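Local coordinates for protein exosome complex component Rrp41 (Archaeoglobus fulgidus, PDB 3M7N) that probably degrades RNA from the 3' end as the catalytic, RNase PH-like subunit of the archaeal exosome, and probably also adds heteromeric RNA tails, at residues G208-R212 against D213-Q217; Q228-E231 against M232-A236. The protein carries 1 engineered substitution. All coordinates share one frame; numbering follows the deposited sequence.

Contact 1. Residues G208-R212 against D213-Q217; sequences GRMTR and DEVKQ
Val215 N reaches back to Thr211 O at 2.9 Å, with Lys216 N bonded one step on to Arg212 O; these bonds close the first turn of helix 212-248, one residue, Thr211, after the short strand 209-210. Thr211 is the N-cap. Its OG1 sits between the backbone N and the carbonyl carbon (chi1 67°), which turns it to accept from Glu214 N at 2.9 Å in a nearly straight bond. In the reverse direction, Thr211 N donates to Glu214 OE1, also at 2.9 Å, arriving from above the carboxylate plane, 46° out of it. The two reciprocal bonds make a capping box, which satisfies backbone N-H groups on both sides of the helix start. OE1 also forms a salt bridge with Lys166, which in turn bonds Arg209 O, so one carboxylate oxygen ties the cap to the neighbouring strand 158-167. On the buried side, Met210 bends at chi3 and brings CE to 3.3 Å from Glu214 O, while its CB lies 4.0 Å from Val215 CG2; these two residues also pack on strand 185-194. Toward solvent and the partner subunit, Arg212 NH2 makes a salt bridge with Asp213 OD1 (3.1 Å), which lies in the guanidinium plane, and the Asp213 carboxylate is turned 56° from that plane. Lys216 CD covers one guanidinium face, 3.8 Å above its centre. Through NE, Arg212 forms a stronger salt bridge with Asp243 of the neighbouring exonuclease 2 chain, where Met210 also joins an antiparallel ladder that carries the sheet across the interface.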
ATOM      1  N   GLY E 208     -33.562  -2.323  13.657  1.00 30.63           N
ATOM      2  CA  GLY E 208     -34.781  -1.670  14.054  1.00 29.72           C
ATOM      3  C   GLY E 208     -35.353  -2.359  15.276  1.00 33.74           C
ATOM      4  O   GLY E 208     -34.621  -2.696  16.206  1.00 34.31           O
ATOM      5  N   ARG E 209     -36.662  -2.586  15.268  1.00 27.68           N
ATOM      6  CA  ARG E 209     -37.323  -3.188  16.408  1.00 32.06           C
ATOM      7  C   ARG E 209     -38.469  -4.057  15.930  1.00 32.50           C
ATOM      8  O   ARG E 209     -39.457  -3.545  15.411  1.00 35.14           O
ATOM      9  CB  ARG E 209     -37.839  -2.086  17.334  1.00 32.10           C
ATOM     10  CG  ARG E 209     -37.989  -2.492  18.777  1.00 34.40           C
ATOM     11  CD  ARG E 209     -38.503  -1.321  19.606  1.00 41.69           C
ATOM     12  NE  ARG E 209     -37.440  -0.551  20.262  1.00 36.91           N
ATOM     13  CZ  ARG E 209     -37.200   0.742  20.060  1.00 41.42           C
ATOM     14  NH1 ARG E 209     -36.224   1.354  20.731  1.00 37.16           N
ATOM     15  NH2 ARG E 209     -37.934   1.432  19.195  1.00 42.66           N
ATOM     16  N   MET E 210     -38.331  -5.369  16.083  1.00 30.72           N
ATOM     17  CA  MET E 210     -39.369  -6.302  15.657  1.00 33.19           C
ATOM     18  C   MET E 210     -39.571  -7.393  16.707  1.00 33.03           C
ATOM     19  O   MET E 210     -38.626  -7.765  17.414  1.00 30.68           O
ATOM     20  CB  MET E 210     -38.988  -6.974  14.335  1.00 28.41           C
ATOM     21  CG  MET E 210     -38.894  -6.081  13.130  1.00 28.92           C
ATOM     22  SD  MET E 210     -38.118  -6.980  11.746  1.00 38.91           S
ATOM     23  CE  MET E 210     -39.400  -8.178  11.401  1.00 35.69           C
ATOM     24  N   THR E 211     -40.783  -7.943  16.779  1.00 31.10           N
ATOM     25  CA  THR E 211     -41.029  -9.057  17.700  1.00 29.20           C
ATOM     26  C   THR E 211     -40.543 -10.339  17.067  1.00 31.99           C
ATOM     27  O   THR E 211     -40.406 -10.421  15.838  1.00 33.59           O
ATOM     28  CB  THR E 211     -42.535  -9.241  18.051  1.00 33.73           C
ATOM     29  OG1 THR E 211     -43.245  -9.669  16.881  1.00 35.88           O
ATOM     30  CG2 THR E 211     -43.153  -7.935  18.599  1.00 25.88           C
ATOM     31  N   ARG E 212     -40.267 -11.336  17.907  1.00 28.65           N
ATOM     32  CA  ARG E 212     -39.949 -12.661  17.416  1.00 29.17           C
ATOM     33  C   ARG E 212     -40.947 -13.065  16.310  1.00 35.09           C
ATOM     34  O   ARG E 212     -40.522 -13.513  15.239  1.00 31.82           O
ATOM     35  CB  ARG E 212     -39.950 -13.666  18.573  1.00 29.23           C
ATOM     36  CG  ARG E 212     -39.656 -15.102  18.170  1.00 34.78           C
ATOM     37  CD  ARG E 212     -40.945 -15.889  17.875  1.00 35.40           C
ATOM     38  NE  ARG E 212     -40.744 -17.343  17.925  1.00 32.91           N
ATOM     39  CZ  ARG E 212     -41.700 -18.245  17.715  1.00 32.38           C
ATOM     40  NH1 ARG E 212     -41.423 -19.539  17.786  1.00 25.17           N
ATOM     41  NH2 ARG E 212     -42.935 -17.851  17.434  1.00 31.91           N
ATOM     42  N   ASP E 213     -42.256 -12.879  16.562  1.00 27.15           N
ATOM     43  CA  ASP E 213     -43.284 -13.232  15.580  1.00 31.34           C
ATOM     44  C   ASP E 213     -43.139 -12.416  14.301  1.00 31.77           C
ATOM     45  O   ASP E 213     -43.234 -12.965  13.205  1.00 33.77           O
ATOM     46  CB  ASP E 213     -44.714 -13.040  16.127  1.00 33.02           C
ATOM     47  CG  ASP E 213     -45.131 -14.120  17.124  1.00 32.73           C
ATOM     48  OD1 ASP E 213     -44.456 -15.163  17.206  1.00 33.87           O
ATOM     49  OD2 ASP E 213     -46.140 -13.915  17.832  1.00 36.55           O
ATOM     50  N   GLU E 214     -42.931 -11.109  14.439  1.00 27.77           N
ATOM     51  CA  GLU E 214     -42.755 -10.258  13.262  1.00 31.44           C
ATOM     52  C   GLU E 214     -41.574 -10.707  12.404  1.00 33.13           C
ATOM     53  O   GLU E 214     -41.637 -10.627  11.181  1.00 31.53           O
ATOM     54  CB  GLU E 214     -42.597  -8.788  13.648  1.00 31.73           C
ATOM     55  CG  GLU E 214     -43.888  -8.123  14.038  1.00 31.55           C
ATOM     56  CD  GLU E 214     -43.680  -6.762  14.677  1.00 37.04           C
ATOM     57  OE1 GLU E 214     -42.516  -6.403  14.973  1.00 41.04           O
ATOM     58  OE2 GLU E 214     -44.685  -6.057  14.898  1.00 36.82           O
ATOM     59  N   VAL E 215     -40.511 -11.193  13.046  1.00 30.19           N
ATOM     60  CA  VAL E 215     -39.329 -11.633  12.316  1.00 31.93           C
ATOM     61  C   VAL E 215     -39.699 -12.822  11.445  1.00 34.59           C
ATOM     62  O   VAL E 215     -39.332 -12.894  10.264  1.00 30.90           O
ATOM     63  CB  VAL E 215     -38.132 -11.994  13.259  1.00 31.88           C
ATOM     64  CG1 VAL E 215     -36.986 -12.576  12.480  1.00 25.29           C
ATOM     65  CG2 VAL E 215     -37.655 -10.766  14.052  1.00 27.79           C
ATOM     66  N   LYS E 216     -40.451 -13.746  12.032  1.00 35.33           N
ATOM     67  CA  LYS E 216     -40.892 -14.940  11.311  1.00 34.43           C
ATOM     68  C   LYS E 216     -41.855 -14.656  10.152  1.00 32.70           C
ATOM     69  O   LYS E 216     -41.745 -15.261   9.087  1.00 32.58           O
ATOM     70  CB  LYS E 216     -41.461 -15.962  12.290  1.00 34.51           C
ATOM     71  CG  LYS E 216     -40.407 -16.456  13.268  1.00 31.98           C
ATOM     72  CD  LYS E 216     -40.873 -17.668  14.037  1.00 38.10           C
ATOM     73  CE  LYS E 216     -40.702 -18.928  13.219  1.00 36.84           C
ATOM     74  NZ  LYS E 216     -41.445 -20.030  13.897  1.00 39.44           N
ATOM     75  N   GLN E 217     -42.780 -13.724  10.354  1.00 31.54           N
ATOM     76  CA  GLN E 217     -43.653 -13.286   9.274  1.00 31.63           C
ATOM     77  C   GLN E 217     -42.876 -12.569   8.157  1.00 37.27           C
ATOM     78  O   GLN E 217     -43.195 -12.710   6.968  1.00 36.84           O
ATOM     79  CB  GLN E 217     -44.759 -12.383   9.830  1.00 31.46           C
ATOM     80  CG  GLN E 217     -45.709 -13.132  10.750  1.00 36.81           C
ATOM     81  CD  GLN E 217     -46.322 -12.265  11.841  1.00 43.35           C
ATOM     82  OE1 GLN E 217     -46.614 -11.090  11.633  1.00 45.37           O
ATOM     83  NE2 GLN E 217     -46.529 -12.857  13.013  1.00 40.54           N
TER

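Contact 2. Residues Q228-E231 against M232-A236; sequences QIYE and MQREA
Arg234 N donates to Tyr230 O at 2.9 Å, and Glu235 N likewise bonds Glu231 O one residue on. Gln233 N to Ile229 O continues this i to i+4 ladder of an alpha-helix, whereas Met232 N to Gln228 O, at 3.4 Å, is weak. Side chains three and four residues apart then meet along the helix surface. A water accepts from Arg234 NH1 at 3.2 Å and lies at the edge of the Tyr230 ring, in its plane; its 2.4 Å approach to Tyr230 OH is too short to be trusted, so a water bridge between the two side chains is doubtful. CG of Tyr230 lies opposite the backbone N (chi1 166°), and the Arg234 chain leaves its CA in the same way before bending at chi3, which puts the hydroxyl and the guanidinium on the same side as this water, whether or not it links them. Glu231 and Arg234 run side by side, pointing the same way, with the carboxylate and guanidinium planes 34° apart. OE1 of Glu231 lies 3.7 Å from Arg234 CD but 4.2 Å from its NE, beyond a salt bridge, so any attraction is probably modest. Across the helix, Met232 is extended beyond CG and lies back along the preceding turn, with CB 3.2 Å from Ile229 O and CG 3.6 Å from Gln228 O. Its side chain packs on Ile29 and Ile31 of strand 29-33 and on Leu26. An alanine here would remove CG, SD and CE and is likely to open a gap beside these three residues. Ile229 rests on strand 158-167 and on Asn142 of helix 136-150, and Tyr230 and Arg234 pack on apolar side chains of another chain.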
ATOM      1  N   GLN E 228     -41.155 -13.822  -6.807  1.00 27.03           N
ATOM      2  CA  GLN E 228     -41.594 -12.933  -7.881  1.00 31.27           C
ATOM      3  C   GLN E 228     -40.392 -12.379  -8.654  1.00 30.99           C
ATOM      4  O   GLN E 228     -40.308 -12.529  -9.870  1.00 33.15           O
ATOM      5  CB  GLN E 228     -42.485 -11.795  -7.341  1.00 36.06           C
ATOM      6  CG  GLN E 228     -43.839 -12.280  -6.803  1.00 38.40           C
ATOM      7  CD  GLN E 228     -44.786 -11.163  -6.351  1.00 39.61           C
ATOM      8  OE1 GLN E 228     -46.003 -11.363  -6.303  1.00 52.11           O
ATOM      9  NE2 GLN E 228     -44.243 -10.004  -6.011  1.00 30.64           N
ATOM     10  N   ILE E 229     -39.451 -11.762  -7.939  1.00 34.31           N
ATOM     11  CA  ILE E 229     -38.231 -11.225  -8.549  1.00 29.79           C
ATOM     12  C   ILE E 229     -37.487 -12.308  -9.317  1.00 30.80           C
ATOM     13  O   ILE E 229     -37.010 -12.085 -10.433  1.00 29.84           O
ATOM     14  CB  ILE E 229     -37.293 -10.642  -7.487  1.00 31.32           C
ATOM     15  CG1 ILE E 229     -37.962  -9.486  -6.759  1.00 26.57           C
ATOM     16  CG2 ILE E 229     -35.955 -10.183  -8.098  1.00 28.70           C
ATOM     17  CD1 ILE E 229     -37.144  -8.987  -5.611  1.00 24.23           C
ATOM     18  N   TYR E 230     -37.388 -13.489  -8.720  1.00 29.10           N
ATOM     19  CA  TYR E 230     -36.639 -14.550  -9.364  1.00 28.15           C
ATOM     20  C   TYR E 230     -37.133 -14.854 -10.782  1.00 37.67           C
ATOM     21  O   TYR E 230     -36.325 -15.031 -11.703  1.00 31.96           O
ATOM     22  CB  TYR E 230     -36.679 -15.810  -8.534  1.00 31.50           C
ATOM     23  CG  TYR E 230     -36.222 -16.991  -9.323  1.00 34.96           C
ATOM     24  CD1 TYR E 230     -34.867 -17.206  -9.557  1.00 34.86           C
ATOM     25  CD2 TYR E 230     -37.139 -17.876  -9.868  1.00 34.44           C
ATOM     26  CE1 TYR E 230     -34.437 -18.279 -10.295  1.00 36.50           C
ATOM     27  CE2 TYR E 230     -36.725 -18.952 -10.607  1.00 37.07           C
ATOM     28  CZ  TYR E 230     -35.368 -19.154 -10.817  1.00 43.50           C
ATOM     29  OH  TYR E 230     -34.943 -20.231 -11.558  1.00 46.75           O
ATOM     30  N   GLU E 231     -38.456 -14.927 -10.962  1.00 36.12           N
ATOM     31  CA  GLU E 231     -39.001 -15.142 -12.297  1.00 36.18           C
ATOM     32  C   GLU E 231     -38.591 -14.015 -13.247  1.00 33.33           C
ATOM     33  O   GLU E 231     -38.364 -14.259 -14.426  1.00 33.87           O
ATOM     34  CB  GLU E 231     -40.529 -15.343 -12.279  1.00 37.31           C
ATOM     35  CG  GLU E 231     -40.958 -16.779 -11.868  1.00 43.02           C
ATOM     36  CD  GLU E 231     -40.497 -17.881 -12.845  1.00 48.81           C
ATOM     37  OE1 GLU E 231     -40.558 -17.683 -14.087  1.00 46.98           O
ATOM     38  OE2 GLU E 231     -40.096 -18.964 -12.364  1.00 51.35           O
ATOM     39  N   MET E 232     -38.470 -12.790 -12.738  1.00 27.42           N
ATOM     40  CA  MET E 232     -37.965 -11.705 -13.588  1.00 34.71           C
ATOM     41  C   MET E 232     -36.522 -11.966 -14.057  1.00 34.89           C
ATOM     42  O   MET E 232     -36.175 -11.709 -15.215  1.00 36.22           O
ATOM     43  CB  MET E 232     -38.085 -10.345 -12.900  1.00 32.80           C
ATOM     44  CG  MET E 232     -39.493 -10.047 -12.406  1.00 32.31           C
ATOM     45  SD  MET E 232     -39.672  -8.459 -11.551  1.00 38.79           S
ATOM     46  CE  MET E 232     -41.102  -8.802 -10.523  1.00 35.84           C
ATOM     47  N   GLN E 233     -35.712 -12.513 -13.155  1.00 31.75           N
ATOM     48  CA  GLN E 233     -34.315 -12.789 -13.425  1.00 32.95           C
ATOM     49  C   GLN E 233     -34.257 -13.866 -14.489  1.00 36.64           C
ATOM     50  O   GLN E 233     -33.439 -13.820 -15.417  1.00 35.51           O
ATOM     51  CB  GLN E 233     -33.589 -13.275 -12.151  1.00 30.37           C
ATOM     52  CG  GLN E 233     -33.386 -12.213 -11.049  1.00 34.29           C
ATOM     53  CD  GLN E 233     -32.806 -12.809  -9.742  1.00 37.35           C
ATOM     54  OE1 GLN E 233     -31.793 -12.326  -9.211  1.00 36.38           O
ATOM     55  NE2 GLN E 233     -33.432 -13.873  -9.246  1.00 26.73           N
ATOM     56  N   ARG E 234     -35.128 -14.851 -14.335  1.00 37.67           N
ATOM     57  CA  ARG E 234     -35.158 -15.982 -15.250  1.00 38.61           C
ATOM     58  C   ARG E 234     -35.541 -15.465 -16.631  1.00 37.19           C
ATOM     59  O   ARG E 234     -34.924 -15.815 -17.621  1.00 34.93           O
ATOM     60  CB  ARG E 234     -36.160 -17.028 -14.766  1.00 38.98           C
ATOM     61  CG  ARG E 234     -36.169 -18.302 -15.580  1.00 42.58           C
ATOM     62  CD  ARG E 234     -37.347 -19.202 -15.216  1.00 43.84           C
ATOM     63  NE  ARG E 234     -37.842 -19.873 -16.419  1.00 48.74           N
ATOM     64  CZ  ARG E 234     -37.414 -21.064 -16.832  1.00 57.78           C
ATOM     65  NH1 ARG E 234     -36.497 -21.745 -16.118  1.00 46.06           N
ATOM     66  NH2 ARG E 234     -37.909 -21.581 -17.955  1.00 49.97           N
ATOM     67  N   GLU E 235     -36.547 -14.597 -16.675  1.00 37.53           N
ATOM     68  CA  GLU E 235     -36.994 -14.017 -17.927  1.00 38.41           C
ATOM     69  C   GLU E 235     -35.862 -13.254 -18.614  1.00 40.98           C
ATOM     70  O   GLU E 235     -35.608 -13.419 -19.817  1.00 37.37           O
ATOM     71  CB  GLU E 235     -38.163 -13.079 -17.673  1.00 37.26           C
ATOM     72  CG  GLU E 235     -39.334 -13.311 -18.589  1.00 46.57           C
ATOM     73  CD  GLU E 235     -40.157 -14.529 -18.192  1.00 54.42           C
ATOM     74  OE1 GLU E 235     -40.001 -15.603 -18.834  1.00 49.55           O
ATOM     75  OE2 GLU E 235     -40.968 -14.401 -17.242  1.00 57.98           O
ATOM     76  N   ALA E 236     -35.183 -12.413 -17.839  1.00 41.16           N
ATOM     77  CA  ALA E 236     -34.080 -11.622 -18.380  1.00 41.79           C
ATOM     78  C   ALA E 236     -32.987 -12.505 -18.997  1.00 35.23           C
ATOM     79  O   ALA E 236     -32.404 -12.158 -20.016  1.00 34.88           O
ATOM     80  CB  ALA E 236     -33.511 -10.676 -17.310  1.00 35.42           C
TER
HETATM   81  O   HOH W   1     -35.916 -21.952 -13.000  1.00 36.38           O

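Overall arrangement
Both contacts belong to helix 212-248, which they sample in series: contact 1 is its capped N-terminal end and contact 2 lies some three turns further on. Their centres are 28 Å apart and their nearest atoms about 13 Å apart, so the helix backbone, not direct touch, links them. Contact 1 lies at the edge of the chain, its centre 23 Å from the chain centre; contact 2 is more central, at 12 Å. Strand 158-167 reaches both, through Lys166 at the cap and Thr160 and Val162 further along. Nearest atoms are about 9 Å from the bound nucleic acid in contact 1 and about 15 Å in contact 2, so neither touches it.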